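Local coordinates for protein VESB protease (Vibrio cholerae, PDB 4LK4) that probably cleaves peptide bonds as a secreted trypsin-like serine endopeptidase that carries an additional immunoglobulin-like domain, at residues A[51-55]-A[56-60]; A[161-164]-A[165-169]; A[278-282]-A[283-287]. The protein carries 1 engineered substitution. One frame throughout, in Å; residues are numbered along the deposited sequence.

Contact 1: A[51-55]-A[56-60]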
# COMPACT_ATOMS: atom_id res chain seq x y z
N VAL A 51 -4.66 3.98 -5.04
CA VAL A 51 -5.20 4.00 -3.70
C VAL A 51 -4.11 3.61 -2.70
O VAL A 51 -3.33 2.70 -2.95
CB VAL A 51 -6.32 2.98 -3.61
CG1 VAL A 51 -6.73 2.74 -2.18
CG2 VAL A 51 -7.49 3.44 -4.46
N LEU A 52 -4.07 4.30 -1.57
CA LEU A 52 -3.10 4.06 -0.51
C LEU A 52 -3.80 3.31 0.59
O LEU A 52 -4.94 3.65 0.96
CB LEU A 52 -2.62 5.39 0.05
CG LEU A 52 -1.65 5.34 1.22
CD1 LEU A 52 -0.39 4.55 0.88
CD2 LEU A 52 -1.28 6.75 1.68
N THR A 53 -3.14 2.28 1.10
CA THR A 53 -3.75 1.44 2.12
C THR A 53 -2.66 0.70 2.88
O THR A 53 -1.50 1.02 2.72
CB THR A 53 -4.75 0.46 1.48
OG1 THR A 53 -5.56 -0.12 2.51
CG2 THR A 53 -4.06 -0.65 0.77
N ALA A 54 -3.04 -0.27 3.69
CA ALA A 54 -2.11 -0.99 4.56
C ALA A 54 -1.72 -2.29 3.86
O ALA A 54 -2.54 -2.89 3.18
CB ALA A 54 -2.79 -1.28 5.89
N ALA A 55 -0.47 -2.75 3.99
CA ALA A 55 -0.10 -4.01 3.29
C ALA A 55 -0.79 -5.23 3.88
O ALA A 55 -1.15 -6.16 3.15
CB ALA A 55 1.39 -4.24 3.29
N HIS A 56 -0.98 -5.27 5.19
CA HIS A 56 -1.54 -6.50 5.75
C HIS A 56 -3.00 -6.77 5.36
O HIS A 56 -3.45 -7.89 5.49
CB HIS A 56 -1.36 -6.55 7.25
CG HIS A 56 -2.41 -5.83 8.00
ND1 HIS A 56 -2.24 -4.53 8.43
CD2 HIS A 56 -3.63 -6.22 8.42
CE1 HIS A 56 -3.32 -4.15 9.08
NE2 HIS A 56 -4.18 -5.15 9.09
N CYS A 57 -3.72 -5.78 4.85
CA CYS A 57 -5.04 -6.01 4.23
C CYS A 57 -4.99 -7.08 3.13
O CYS A 57 -6.02 -7.65 2.75
CB CYS A 57 -5.56 -4.71 3.62
SG CYS A 57 -5.92 -3.43 4.86
N PHE A 58 -3.80 -7.33 2.57
CA PHE A 58 -3.67 -8.28 1.49
C PHE A 58 -2.85 -9.51 1.84
O PHE A 58 -2.50 -10.24 0.95
CB PHE A 58 -3.12 -7.59 0.24
CG PHE A 58 -3.86 -6.35 -0.12
CD1 PHE A 58 -5.10 -6.44 -0.69
CD2 PHE A 58 -3.34 -5.12 0.12
CE1 PHE A 58 -5.82 -5.33 -1.02
CE2 PHE A 58 -4.05 -4.00 -0.20
CZ PHE A 58 -5.31 -4.10 -0.75
N ASP A 59 -2.59 -9.77 3.12
CA ASP A 59 -1.85 -10.99 3.50
C ASP A 59 -2.42 -12.22 2.77
O ASP A 59 -1.66 -13.08 2.29
CB ASP A 59 -1.89 -11.25 5.02
CG ASP A 59 -0.99 -10.31 5.85
OD1 ASP A 59 0.04 -9.82 5.35
OD2 ASP A 59 -1.33 -10.08 7.04
N SER A 60 -3.73 -12.28 2.64
CA SER A 60 -4.37 -13.49 2.08
C SER A 60 -5.27 -13.24 0.87
O SER A 60 -6.22 -13.99 0.63
CB SER A 60 -5.18 -14.16 3.19
OG SER A 60 -4.35 -14.53 4.29

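Contact 2: A[161-164]-A[165-169]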
# COMPACT_ATOMS: atom_id res chain seq x y z
N ASP A 161 -5.26 11.77 19.67
CA ASP A 161 -4.07 12.63 19.90
C ASP A 161 -2.75 11.93 19.58
O ASP A 161 -2.55 10.77 19.96
CB ASP A 161 -4.01 13.06 21.36
CG ASP A 161 -5.01 14.15 21.70
OD1 ASP A 161 -5.74 14.62 20.80
OD2 ASP A 161 -5.07 14.53 22.90
N LEU A 162 -1.83 12.64 18.93
CA LEU A 162 -0.48 12.12 18.69
C LEU A 162 0.21 11.85 20.02
O LEU A 162 0.13 12.65 20.91
CB LEU A 162 0.33 13.10 17.85
CG LEU A 162 1.69 12.65 17.29
CD1 LEU A 162 1.64 11.34 16.49
CD2 LEU A 162 2.26 13.78 16.44
N VAL A 163 0.86 10.69 20.14
CA VAL A 163 1.61 10.24 21.31
C VAL A 163 3.13 10.42 21.09
O VAL A 163 3.59 10.38 19.96
CB VAL A 163 1.33 8.73 21.52
CG1 VAL A 163 2.14 8.14 22.67
CG2 VAL A 163 -0.15 8.48 21.72
N SER A 164 3.89 10.63 22.18
CA SER A 164 5.38 10.72 22.11
C SER A 164 5.94 9.46 21.50
O SER A 164 5.60 8.38 21.93
CB SER A 164 6.03 10.88 23.51
OG SER A 164 5.53 12.03 24.22
N GLN A 165 6.82 9.60 20.52
CA GLN A 165 7.39 8.43 19.94
C GLN A 165 8.12 7.56 20.98
O GLN A 165 7.97 6.35 20.97
CB GLN A 165 8.28 8.75 18.74
CG GLN A 165 8.56 7.52 17.86
CD GLN A 165 7.40 7.09 16.99
OE1 GLN A 165 6.49 7.85 16.73
NE2 GLN A 165 7.44 5.87 16.50
N SER A 166 8.86 8.14 21.92
CA SER A 166 9.57 7.25 22.87
C SER A 166 8.54 6.43 23.68
O SER A 166 8.79 5.27 24.03
CB SER A 166 10.51 8.03 23.80
OG SER A 166 9.77 8.91 24.62
N LEU A 167 7.37 7.02 23.91
CA LEU A 167 6.30 6.34 24.65
C LEU A 167 5.58 5.27 23.86
O LEU A 167 5.25 4.19 24.37
CB LEU A 167 5.28 7.36 25.09
CG LEU A 167 4.65 7.04 26.42
CD1 LEU A 167 5.70 6.68 27.47
CD2 LEU A 167 3.83 8.27 26.83
N CYS A 168 5.33 5.58 22.60
CA CYS A 168 4.78 4.65 21.64
C CYS A 168 5.58 3.36 21.66
O CYS A 168 5.02 2.25 21.66
CB CYS A 168 4.83 5.32 20.28
SG CYS A 168 4.16 4.41 18.90
N GLN A 169 6.90 3.49 21.70
CA GLN A 169 7.75 2.33 21.64
C GLN A 169 7.64 1.48 22.88
O GLN A 169 7.59 0.24 22.81
CB GLN A 169 9.20 2.71 21.45
CG GLN A 169 10.10 1.49 21.51
CD GLN A 169 11.50 1.88 21.81
OE1 GLN A 169 12.40 1.65 21.00
NE2 GLN A 169 11.69 2.53 22.96
O HOH W 1 4.05 7.94 18.50

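Contact 3: A[278-282]-A[283-287]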
# COMPACT_ATOMS: atom_id res chain seq x y z
N LEU A 278 9.10 4.90 -22.53
CA LEU A 278 10.04 4.38 -21.55
C LEU A 278 11.15 3.65 -22.29
O LEU A 278 10.87 2.97 -23.27
CB LEU A 278 9.32 3.37 -20.67
CG LEU A 278 9.32 3.60 -19.17
CD1 LEU A 278 8.57 4.88 -18.84
CD2 LEU A 278 8.69 2.39 -18.51
N THR A 279 12.40 3.77 -21.83
CA THR A 279 13.51 3.01 -22.46
C THR A 279 14.23 2.17 -21.42
O THR A 279 14.75 2.70 -20.44
CB THR A 279 14.54 3.93 -23.14
OG1 THR A 279 13.90 4.76 -24.11
CG2 THR A 279 15.63 3.11 -23.84
N TYR A 280 14.24 0.87 -21.64
CA TYR A 280 14.93 -0.07 -20.75
C TYR A 280 16.42 0.20 -20.81
O TYR A 280 17.02 0.09 -21.87
CB TYR A 280 14.62 -1.49 -21.21
CG TYR A 280 15.17 -2.62 -20.37
CD1 TYR A 280 15.25 -2.56 -18.99
CD2 TYR A 280 15.53 -3.80 -20.98
CE1 TYR A 280 15.73 -3.63 -18.26
CE2 TYR A 280 15.99 -4.88 -20.26
CZ TYR A 280 16.10 -4.80 -18.90
OH TYR A 280 16.58 -5.92 -18.24
N THR A 281 17.00 0.54 -19.67
CA THR A 281 18.37 1.05 -19.59
C THR A 281 19.24 0.32 -18.57
O THR A 281 20.46 0.46 -18.59
CB THR A 281 18.35 2.53 -19.14
OG1 THR A 281 17.26 3.21 -19.77
CG2 THR A 281 19.62 3.22 -19.49
N GLY A 282 18.63 -0.43 -17.66
CA GLY A 282 19.39 -1.20 -16.68
C GLY A 282 18.61 -2.25 -15.91
O GLY A 282 17.38 -2.30 -15.96
N ASN A 283 19.34 -3.11 -15.21
CA ASN A 283 18.75 -4.03 -14.27
C ASN A 283 19.78 -4.43 -13.24
O ASN A 283 20.91 -4.04 -13.34
CB ASN A 283 18.21 -5.23 -14.99
CG ASN A 283 19.26 -5.92 -15.78
OD1 ASN A 283 20.20 -6.48 -15.23
ND2 ASN A 283 19.11 -5.90 -17.09
N THR A 284 19.37 -5.19 -12.23
CA THR A 284 20.26 -5.61 -11.14
C THR A 284 20.49 -7.11 -11.16
O THR A 284 20.90 -7.69 -10.15
CB THR A 284 19.67 -5.21 -9.78
OG1 THR A 284 18.29 -5.59 -9.71
CG2 THR A 284 19.78 -3.70 -9.59
N PHE A 285 20.24 -7.74 -12.30
CA PHE A 285 20.39 -9.19 -12.41
C PHE A 285 21.78 -9.69 -12.02
O PHE A 285 21.88 -10.72 -11.37
CB PHE A 285 20.07 -9.67 -13.82
CG PHE A 285 18.63 -9.52 -14.20
CD1 PHE A 285 17.62 -9.84 -13.30
CD2 PHE A 285 18.28 -9.08 -15.47
CE1 PHE A 285 16.29 -9.72 -13.66
CE2 PHE A 285 16.95 -8.96 -15.83
CZ PHE A 285 15.95 -9.28 -14.92
N SER A 286 22.82 -8.94 -12.41
CA SER A 286 24.22 -9.23 -11.99
C SER A 286 24.37 -9.48 -10.50
O SER A 286 25.03 -10.44 -10.09
CB SER A 286 25.12 -8.05 -12.34
OG SER A 286 25.38 -8.01 -13.72
N SER A 287 23.79 -8.61 -9.69
CA SER A 287 23.95 -8.68 -8.24
C SER A 287 23.44 -9.98 -7.59
O SER A 287 23.84 -10.29 -6.48
CB SER A 287 23.27 -7.48 -7.57
OG SER A 287 21.86 -7.60 -7.64

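Contact 1: A[51-55]-A[56-60]
Thr53 CG2 meets the edge of the Phe58 ring, close to the ring plane, with CE2 the nearest ring atom at 3.5 Å from that methyl. The two side chains come from opposite directions where the Thr-Ala-Ala-His-Cys sequence of trypsin-like proteases, followed by Phe58, leaves strand 50-53 of the six-stranded barrel for a short 3-10 turn. Threonine suits this spot because it has two different branches: the methyl packs on the phenylalanine, while OG1 is hydrogen-bonded to Gly42 O. Beyond Thr53, the Phe58 side chain also touches Val107 and Ile89 of the barrel, and its own neighbour Cys57 CB lies 4.1 Å above one face of the ring, toward the rim.

The turn is closed by Phe58 N, which donates to Ala55 O over 3.0 Å with a nearly straight N-H...O angle of 164°. The N-H stands above the carbonyl plane, and Arg91 NH2 is a second donor to the same oxygen. Small residues fit the bend: Ala54 CB lies 3.9 Å from Cys57 SG, which continues into the disulfide with Cys41 and so ties the turn to strand 39-46.

His56 is probably the catalytic histidine, as in S1 relatives. Its CG sits between the backbone N and the carbonyl carbon (chi1 83°), which places the ring near Ala54. ND1 is hydrogen-bonded to Asp103 OD2, consistent with the His-Asp part of a catalytic triad, and the side chain touches Ala199, where relatives carry the nucleophilic serine. His56 ND1 stands 4.2 Å from Ala54 CB.

Contact 2: A[161-164]-A[165-169]
Ser164 O and the amide N-H groups of Cys168 and Leu167 join across the start of helix 165-172, the helix that follows strand 156-162 in the second sheet of the trypsin-like domain. Cys168 N gives the main bond, 2.9 Å to Ser164 O and close to straight at 167°. Leu167 N, 3.0 Å from the same oxygen, adds only a weak, bent bond. Ser164 holds the N-cap position, but its hydroxyl makes no capping bond; its carbonyl accepts the first regular helical bond.

The Gln165 amide has several polar partners. A water donates both to its OE1, at 3.0 Å, and to Val163 O, at 2.9 Å, bridging Val163, just ahead of the helix, to its first turn. The bend of the chain at chi2 (75°) turns the amide back toward this water. OE1 also accepts from Arg126 NH2, while NE2 donates to Asn184 O and Ser177 O, so both ends of the buried amide are satisfied. A glutamine suits such a place because it offers an acceptor and a donor without bringing a charge inside.

The apolar part is small. Val163 and Leu167 cross at about a right angle, both also touching Tyr228, and Val163 packs on Cys186 as well. Cys168 SG is joined to Cys186 SG, a disulfide that fastens the helix to strand 184-189. Across the turn, Val163 CG1 comes to 4.0 Å from Leu167 CB.

Contact 3: A[278-282]-A[283-287]
Tyr280 OH accepts a hydrogen bond from a side-chain amide only three residues further on: Asn283 ND2 lies 2.8 Å from it, with a rather bent N-H...O angle of 137°. The hydroxyl is tilted 28° from the amide plane, and the ring and amide planes are skewed rather than stacked. Tyr280 OH is also hydrogen-bonded to Asp297 OD2, and the same side chain touches Cys299 and Ser300 of helix 298-302. A tyrosine therefore suits the place well, since its ring spans the distance and its hydroxyl reaches two polar partners.

Asn283 uses both ends of its amide. While ND2 reaches back to the tyrosine, OD1 accepts from Phe285 N at 3.2 Å, forming an Asx turn that bends the chain out of strand 278-283. CG lies between the backbone N and the carbonyl carbon (chi1 57°), the crowded position, which holds the short amide between its two partners. Phe285 then brings CE2 to 3.9 Å from Tyr280 OH, and its side chain touches Val294 and Asp297 of strand 292-297.

Just before the turn, Thr281 and Gly282 both face Ile332 on strand 324-335, and Gly282 is nearly fully extended. This pairing is a classic beta bulge, followed by an Asx turn, at the strand end of an Ig-like, E-set beta domain.

Overall arrangement
The three contacts come in order along the chain, each where a strand gives way to a turn, helix or loop. Contacts 1 and 2 belong to the trypsin-like domain but to different sheets: 51-60 leaves the closed six-stranded barrel, 161-169 the seven-stranded antiparallel sheet. Their centres are about 24 Å apart. Contact 3 lies in the Ig-like domain, on the eight-stranded mixed sheet, with its centre about 28 Å from that of contact 1 and about 41 Å from that of contact 2. None touches another. Contact 1 alone lies at the probable active site, its centre about 6 Å from the centre of the chain in space, whereas the other two lie at strand ends farther out.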